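Local atomic coordinates of transcriptional activator, putative (Pyrococcus furiosus, PDB entry 1RTW), a protein that is a putative transcriptional activator with the all-helical fold of the TENA/THI-4/PQQC family. Residues Lys8-Glu11 with Asn12-Arg15; Thr123-Tyr126 with Cys127-Ala131; Arg167-Lys170 with Ile171-Leu175. All coordinates share one frame; numbering follows the deposited sequence.

Contact 1: residues Lys8-Glu11 with Asn12-Arg15; sequences KENE and NIWR
Trp14 turns its side chain back over the carbonyl of Asn10, the residue four places earlier. Its CB lies 3.9 Å from Asn10 O. CG is held beside its own backbone N (chi1 -77°), which swings the indole toward the preceding turn, and CD1 then comes to 3.4 Å from Asn10 O, which lies oblique to the indole. The same CD1 also touches Asn10 CB. At NE1 the pyrrole side of the ring is fixed by a hydrogen bond to Ser195 OG, while at the tip CH2 rests against Ala131 N and Lys130 CG of helix 118-142, where the indole also packs on Cys127 and Glu134.

Asn10 O is more than a neighbour of the ring. It accepts a nearly straight hydrogen bond from Trp14 N (3.1 Å, 171° at the hydrogen) and a weak, strongly bent one from Ile13 N. The side chains of Asn10 and Ile13 run alongside each other, with Asn10 OD1 4.1 Å from Ile13 CD1. The amide of Asn10 faces backward along the chain, where ND2 donates to Leu6 O.

One residue on, Glu11 O receives Arg15 N (2.9 Å). A water bridges the same pair of residues: it accepts from Arg15 NE at 2.9 Å and donates weakly to Glu11 O. The arginine chain bends at chi3 (-56°), which lays one face of the guanidinium over Glu11 O, offset toward its rim.

A type I beta turn from Lys8 to Glu11 links helix 2-8 to helix 11-15. Asn10 occupies the N-cap position but makes no side-chain cap, and the start of the helix is held instead by the main-chain carbonyl of Asn10 and by a tryptophan buried against the helical bundle.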
loop_
_atom_site.group_PDB
_atom_site.type_symbol
_atom_site.label_atom_id
_atom_site.label_comp_id
_atom_site.label_asym_id
_atom_site.label_seq_id
_atom_site.Cartn_x
_atom_site.Cartn_y
_atom_site.Cartn_z
ATOM N N LYS B 8 14.683 26.229 -8.597
ATOM C CA LYS B 8 15.455 26.849 -9.671
ATOM C C LYS B 8 15.221 26.208 -11.040
ATOM O O LYS B 8 15.006 26.905 -12.033
ATOM C CB LYS B 8 16.949 26.810 -9.316
ATOM C CG LYS B 8 17.872 27.503 -10.319
ATOM C CD LYS B 8 19.338 27.454 -9.882
ATOM C CE LYS B 8 19.879 26.028 -9.849
ATOM N NZ LYS B 8 21.291 25.973 -9.369
ATOM N N GLU B 9 15.189 24.882 -11.071
ATOM C CA GLU B 9 15.014 24.145 -12.315
ATOM C C GLU B 9 13.573 24.033 -12.829
ATOM O O GLU B 9 13.337 23.495 -13.910
ATOM C CB GLU B 9 15.728 22.794 -12.182
ATOM C CG GLU B 9 15.034 21.559 -12.719
ATOM C CD GLU B 9 15.605 20.281 -12.119
ATOM O OE1 GLU B 9 15.468 19.209 -12.746
ATOM O OE2 GLU B 9 16.185 20.345 -11.010
ATOM N N ASN B 10 12.622 24.567 -12.059
ATOM C CA ASN B 10 11.203 24.576 -12.441
ATOM C C ASN B 10 10.645 25.990 -12.358
ATOM O O ASN B 10 9.430 26.189 -12.450
ATOM C CB ASN B 10 10.352 23.675 -11.533
ATOM C CG ASN B 10 10.641 22.208 -11.722
ATOM O OD1 ASN B 10 10.033 21.547 -12.554
ATOM N ND2 ASN B 10 11.562 21.687 -10.932
ATOM N N GLU B 11 11.530 26.975 -12.213
ATOM C CA GLU B 11 11.106 28.366 -12.105
ATOM C C GLU B 11 10.279 28.817 -13.303
ATOM O O GLU B 11 9.435 29.707 -13.184
ATOM C CB GLU B 11 12.309 29.293 -11.890
ATOM C CG GLU B 11 13.239 29.453 -13.092
ATOM C CD GLU B 11 14.452 30.331 -12.797
ATOM O OE1 GLU B 11 14.673 30.704 -11.622
ATOM O OE2 GLU B 11 15.197 30.645 -13.747
ATOM N N ASN B 12 10.469 28.156 -14.440
ATOM C CA ASN B 12 9.723 28.506 -15.640
ATOM C C ASN B 12 8.246 28.131 -15.476
ATOM O O ASN B 12 7.358 28.914 -15.820
ATOM C CB ASN B 12 10.331 27.829 -16.875
ATOM C CG ASN B 12 10.353 28.745 -18.098
ATOM O OD1 ASN B 12 11.415 29.000 -18.677
ATOM N ND2 ASN B 12 9.182 29.245 -18.491
ATOM N N ILE B 13 7.989 26.960 -14.897
ATOM C CA ILE B 13 6.619 26.508 -14.670
ATOM C C ILE B 13 5.964 27.318 -13.553
ATOM O O ILE B 13 4.812 27.728 -13.674
ATOM C CB ILE B 13 6.567 25.007 -14.313
ATOM C CG1 ILE B 13 7.141 24.185 -15.470
ATOM C CG2 ILE B 13 5.125 24.577 -14.022
ATOM C CD1 ILE B 13 7.172 22.689 -15.209
ATOM N N TRP B 14 6.701 27.555 -12.471
ATOM C CA TRP B 14 6.168 28.327 -11.349
ATOM C C TRP B 14 5.826 29.758 -11.741
ATOM O O TRP B 14 4.854 30.324 -11.245
ATOM C CB TRP B 14 7.139 28.316 -10.162
ATOM C CG TRP B 14 7.110 27.017 -9.405
ATOM C CD1 TRP B 14 7.140 25.757 -9.937
ATOM C CD2 TRP B 14 7.003 26.849 -7.987
ATOM N NE1 TRP B 14 7.050 24.822 -8.942
ATOM C CE2 TRP B 14 6.957 25.465 -7.729
ATOM C CE3 TRP B 14 6.930 27.736 -6.903
ATOM C CZ2 TRP B 14 6.852 24.939 -6.441
ATOM C CZ3 TRP B 14 6.827 27.214 -5.620
ATOM C CH2 TRP B 14 6.784 25.828 -5.404
ATOM N N ARG B 15 6.615 30.330 -12.650
ATOM C CA ARG B 15 6.387 31.695 -13.114
ATOM C C ARG B 15 5.003 31.793 -13.743
ATOM O O ARG B 15 4.344 32.830 -13.650
ATOM C CB ARG B 15 7.455 32.114 -14.130
ATOM C CG ARG B 15 7.657 33.621 -14.226
ATOM C CD ARG B 15 8.535 34.004 -15.407
ATOM N NE ARG B 15 9.837 33.336 -15.381
ATOM C CZ ARG B 15 10.274 32.505 -16.326
ATOM N NH1 ARG B 15 9.510 32.231 -17.379
ATOM N NH2 ARG B 15 11.471 31.939 -16.217
HETATM O O HOH W 1 11.399 32.554 -13.037
#

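Contact 2: residues Thr123-Tyr126 with Cys127-Ala131; sequences TALY and CEEKA
The aromatic ring of Tyr126 and the aliphatic chain of Lys130 run outward together from the helix. Lys130 CB sits over one face of the ring, 4.1 Å from the Tyr126 ring centroid and 22° off the normal, a CH-pi contact displaced toward the rim. Beyond it the lysine follows the ring outward: CG lies 3.9 Å from Tyr126 CZ, and CD comes to 3.7 Å from Tyr126 OH. Both residues place CG anti to the backbone N (chi1 176° for Tyr126), which aligns the two chains one helical turn apart. A bend at chi2 of Lys130 keeps CG, CD and CE beside the tyrosine hydroxyl.

On another side of the helix, Leu125 CD1 is the meeting point for two acids. Glu128 OE1 approaches it to 3.5 Å, and Glu129 CG to 3.9 Å. Glu128 OE1 is buried here and has no polar partner in the model.

These pairs are set by regular alpha-helical i to i+4 bonding within helix 118-142, whose part here lies near the centre of the chain in the helical bundle of the TENA/THI-4/PQQC family. Lys130 N donates to Tyr126 O at 2.7 Å, and Glu129 N to Leu125 O at 3.0 Å. Cys127 N and Glu128 N donate to Thr123 O and Ala124 O.

Further out, the polar ends have their own partners. Lys130 NZ forms a salt bridge with Glu134, Glu129 OE2 bonds to Tyr164 OH, and Thr123 OG1 bonds to Leu119 O. A phosphate ion, probably from the crystallisation liquor, lies beside Glu128 and Glu129. Helix 33-60 covers Ala124 and Leu125, whereas Cys127 is packed on Phe191 and Val194 of helix 181-201.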
loop_
_atom_site.group_PDB
_atom_site.type_symbol
_atom_site.label_atom_id
_atom_site.label_comp_id
_atom_site.label_asym_id
_atom_site.label_seq_id
_atom_site.Cartn_x
_atom_site.Cartn_y
_atom_site.Cartn_z
ATOM N N THR B 123 9.096 14.979 -1.261
ATOM C CA THR B 123 9.396 16.016 -2.239
ATOM C C THR B 123 8.071 16.537 -2.800
ATOM O O THR B 123 7.893 17.752 -2.966
ATOM C CB THR B 123 10.309 15.478 -3.389
ATOM O OG1 THR B 123 11.596 15.157 -2.857
ATOM C CG2 THR B 123 10.499 16.511 -4.474
ATOM N N ALA B 124 7.126 15.630 -3.055
ATOM C CA ALA B 124 5.817 16.036 -3.581
ATOM C C ALA B 124 5.084 16.911 -2.559
ATOM O O ALA B 124 4.422 17.889 -2.928
ATOM C CB ALA B 124 4.970 14.818 -3.931
ATOM N N LEU B 125 5.227 16.565 -1.278
ATOM C CA LEU B 125 4.594 17.321 -0.212
ATOM C C LEU B 125 5.121 18.755 -0.218
ATOM O O LEU B 125 4.344 19.704 -0.261
ATOM C CB LEU B 125 4.857 16.674 1.148
ATOM C CG LEU B 125 4.338 17.485 2.347
ATOM C CD1 LEU B 125 2.816 17.536 2.315
ATOM C CD2 LEU B 125 4.805 16.854 3.621
ATOM N N TYR B 126 6.445 18.896 -0.202
ATOM C CA TYR B 126 7.087 20.208 -0.211
ATOM C C TYR B 126 6.574 21.061 -1.353
ATOM O O TYR B 126 6.139 22.192 -1.147
ATOM C CB TYR B 126 8.613 20.073 -0.349
ATOM C CG TYR B 126 9.325 21.408 -0.461
ATOM C CD1 TYR B 126 9.150 22.392 0.509
ATOM C CD2 TYR B 126 10.144 21.697 -1.552
ATOM C CE1 TYR B 126 9.765 23.627 0.399
ATOM C CE2 TYR B 126 10.774 22.935 -1.673
ATOM C CZ TYR B 126 10.576 23.898 -0.692
ATOM O OH TYR B 126 11.174 25.136 -0.795
ATOM N N CYS B 127 6.654 20.511 -2.557
ATOM C CA CYS B 127 6.210 21.195 -3.759
ATOM C C CYS B 127 4.784 21.739 -3.637
ATOM O O CYS B 127 4.547 22.919 -3.859
ATOM C CB CYS B 127 6.331 20.243 -4.950
ATOM S SG CYS B 127 5.927 20.963 -6.542
ATOM N N GLU B 128 3.844 20.877 -3.267
ATOM C CA GLU B 128 2.440 21.259 -3.096
ATOM C C GLU B 128 2.214 22.378 -2.068
ATOM O O GLU B 128 1.375 23.257 -2.266
ATOM C CB GLU B 128 1.630 20.022 -2.680
ATOM C CG GLU B 128 0.404 20.322 -1.788
ATOM C CD GLU B 128 0.165 19.270 -0.711
ATOM O OE1 GLU B 128 1.005 18.376 -0.517
ATOM O OE2 GLU B 128 -0.879 19.319 -0.045
ATOM N N GLU B 129 2.905 22.295 -0.936
ATOM C CA GLU B 129 2.741 23.305 0.109
ATOM C C GLU B 129 3.444 24.599 -0.250
ATOM O O GLU B 129 2.887 25.675 -0.085
ATOM C CB GLU B 129 3.243 22.784 1.467
ATOM C CG GLU B 129 2.644 21.443 1.910
ATOM C CD GLU B 129 1.134 21.490 2.130
ATOM O OE1 GLU B 129 0.442 22.111 1.319
ATOM O OE2 GLU B 129 0.622 20.879 3.088
ATOM N N LYS B 130 4.666 24.473 -0.759
ATOM C CA LYS B 130 5.467 25.622 -1.147
ATOM C C LYS B 130 4.803 26.376 -2.301
ATOM O O LYS B 130 4.819 27.612 -2.341
ATOM C CB LYS B 130 6.874 25.157 -1.520
ATOM C CG LYS B 130 7.792 26.228 -2.056
ATOM C CD LYS B 130 8.129 27.268 -1.016
ATOM C CE LYS B 130 9.137 28.254 -1.563
ATOM N NZ LYS B 130 9.351 29.375 -0.617
ATOM N N ALA B 131 4.185 25.636 -3.217
ATOM C CA ALA B 131 3.497 26.247 -4.347
ATOM C C ALA B 131 2.353 27.139 -3.872
ATOM O O ALA B 131 2.220 28.279 -4.324
ATOM C CB ALA B 131 2.960 25.185 -5.273
#

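Contact 3: residues Arg167-Lys170 with Ile171-Leu175; sequences RIEK and ILNSL
Successive i to i+4 turns of helix 159-176, an element of the TENA-type helical bundle, bring Glu169 alongside Asn173 and Ile171 back over Arg167. The side chains of Glu169 and Asn173 leave the helix on one side, and the nearest approach between them is from Glu169 CG to Asn173 ND2, 3.7 Å. It is therefore the aliphatic part of the glutamate, extended beyond CG, that meets the amide; the planes of carboxylate and amide stand 75° apart. Asn173 N makes an almost straight bond to Glu169 O (2.9 Å, 174° at the hydrogen). Its side-chain CG is beside the backbone N (chi1 -80°), an orientation that lays the amide near the same carbonyl, although ND2 has a poor angle for bonding there. ND2 finds its hydrogen bond outside the two segments, and OD1 accepts from Ser3 N, joining the helix to the N-terminal helix 2-8.

Leu172 N bonds to Ile168 O at 2.8 Å. Both residues face the interior: Leu172 is packed on Phe2 and Leu6, and Ile168 on Phe122 and on Phe68 of helix 66-89. The outer side carries Lys170 and Ser174, whose backbone bond is longer, 3.3 Å from Ser174 N to Lys170 O.

Arg167 extends away from the turn to a salt bridge with Glu71. Its carbonyl remains behind, accepting Ile171 N at 3.2 Å, and the branch of Ile171 leans over it, with CG1 3.2 Å and CD1 3.5 Å from Arg167 O.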
loop_
_atom_site.group_PDB
_atom_site.type_symbol
_atom_site.label_atom_id
_atom_site.label_comp_id
_atom_site.label_asym_id
_atom_site.label_seq_id
_atom_site.Cartn_x
_atom_site.Cartn_y
_atom_site.Cartn_z
ATOM N N ARG B 167 9.499 24.318 7.716
ATOM C CA ARG B 167 9.746 23.097 8.469
ATOM C C ARG B 167 9.866 21.896 7.527
ATOM O O ARG B 167 10.713 21.026 7.741
ATOM C CB ARG B 167 8.637 22.877 9.500
ATOM C CG ARG B 167 8.959 21.829 10.546
ATOM C CD ARG B 167 7.825 21.675 11.562
ATOM N NE ARG B 167 8.134 20.647 12.563
ATOM C CZ ARG B 167 7.247 20.095 13.393
ATOM N NH1 ARG B 167 5.970 20.462 13.360
ATOM N NH2 ARG B 167 7.638 19.165 14.258
ATOM N N ILE B 168 9.041 21.867 6.475
ATOM C CA ILE B 168 9.078 20.781 5.493
ATOM C C ILE B 168 10.385 20.874 4.705
ATOM O O ILE B 168 11.051 19.865 4.445
ATOM C CB ILE B 168 7.871 20.858 4.506
ATOM C CG1 ILE B 168 6.567 20.512 5.234
ATOM C CG2 ILE B 168 8.058 19.890 3.354
ATOM C CD1 ILE B 168 5.329 20.880 4.458
ATOM N N GLU B 169 10.735 22.105 4.346
ATOM C CA GLU B 169 11.941 22.405 3.594
ATOM C C GLU B 169 13.188 21.888 4.311
ATOM O O GLU B 169 14.012 21.189 3.717
ATOM C CB GLU B 169 12.041 23.920 3.388
ATOM C CG GLU B 169 13.176 24.374 2.500
ATOM C CD GLU B 169 13.223 25.886 2.329
ATOM O OE1 GLU B 169 12.161 26.510 2.082
ATOM O OE2 GLU B 169 14.333 26.451 2.431
ATOM N N LYS B 170 13.292 22.211 5.597
ATOM C CA LYS B 170 14.426 21.804 6.417
ATOM C C LYS B 170 14.537 20.282 6.497
ATOM O O LYS B 170 15.644 19.734 6.431
ATOM C CB LYS B 170 14.310 22.417 7.815
ATOM C CG LYS B 170 15.557 22.284 8.664
ATOM C CD LYS B 170 15.385 23.013 9.987
ATOM C CE LYS B 170 16.609 22.850 10.887
ATOM N NZ LYS B 170 16.850 21.427 11.260
ATOM N N ILE B 171 13.394 19.605 6.623
ATOM C CA ILE B 171 13.361 18.144 6.681
ATOM C C ILE B 171 13.775 17.542 5.341
ATOM O O ILE B 171 14.581 16.609 5.301
ATOM C CB ILE B 171 11.959 17.630 7.080
ATOM C CG1 ILE B 171 11.666 18.022 8.519
ATOM C CG2 ILE B 171 11.886 16.121 6.948
ATOM C CD1 ILE B 171 10.240 17.771 8.934
ATOM N N LEU B 172 13.215 18.075 4.254
ATOM C CA LEU B 172 13.523 17.620 2.899
ATOM C C LEU B 172 15.010 17.745 2.572
ATOM O O LEU B 172 15.651 16.779 2.159
ATOM C CB LEU B 172 12.738 18.433 1.869
ATOM C CG LEU B 172 13.002 18.084 0.403
ATOM C CD1 LEU B 172 12.522 16.659 0.119
ATOM C CD2 LEU B 172 12.300 19.085 -0.507
ATOM N N ASN B 173 15.538 18.955 2.719
ATOM C CA ASN B 173 16.942 19.224 2.435
ATOM C C ASN B 173 17.869 18.259 3.152
ATOM O O ASN B 173 18.864 17.808 2.594
ATOM C CB ASN B 173 17.286 20.657 2.831
ATOM C CG ASN B 173 16.859 21.654 1.791
ATOM O OD1 ASN B 173 16.781 21.330 0.607
ATOM N ND2 ASN B 173 16.604 22.885 2.218
ATOM N N SER B 174 17.509 17.949 4.390
ATOM C CA SER B 174 18.265 17.048 5.245
ATOM C C SER B 174 18.166 15.575 4.831
ATOM O O SER B 174 19.093 14.797 5.086
ATOM C CB SER B 174 17.784 17.223 6.683
ATOM O OG SER B 174 18.506 16.399 7.570
ATOM N N LEU B 175 17.018 15.198 4.261
ATOM C CA LEU B 175 16.749 13.838 3.782
ATOM C C LEU B 175 17.490 13.614 2.473
ATOM O O LEU B 175 17.967 12.512 2.186
ATOM C CB LEU B 175 15.257 13.656 3.510
ATOM C CG LEU B 175 14.332 12.993 4.532
ATOM C CD1 LEU B 175 12.894 13.167 4.054
ATOM C CD2 LEU B 175 14.673 11.512 4.682
#

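The three contacts follow one another along the chain, contact 1 in the turn into helix 11-15, contact 2 on helix 118-142 and contact 3 on helix 159-176. Contact 2 is the middle one, its centre about 6 Å from that of the chain, about 13 Å from the centre of contact 1 and 11 Å from that of contact 3. Contact 1 meets it through the Trp14 indole; contact 3 meets it where Ile168, Glu169 and Leu172 pack on Tyr126. Contacts 1 and 3, with centres about 20 Å apart, do not touch. Helix 118-142 is therefore flanked by the N-terminal region and by helix 159-176, tying distant parts of the sequence into one helical bundle.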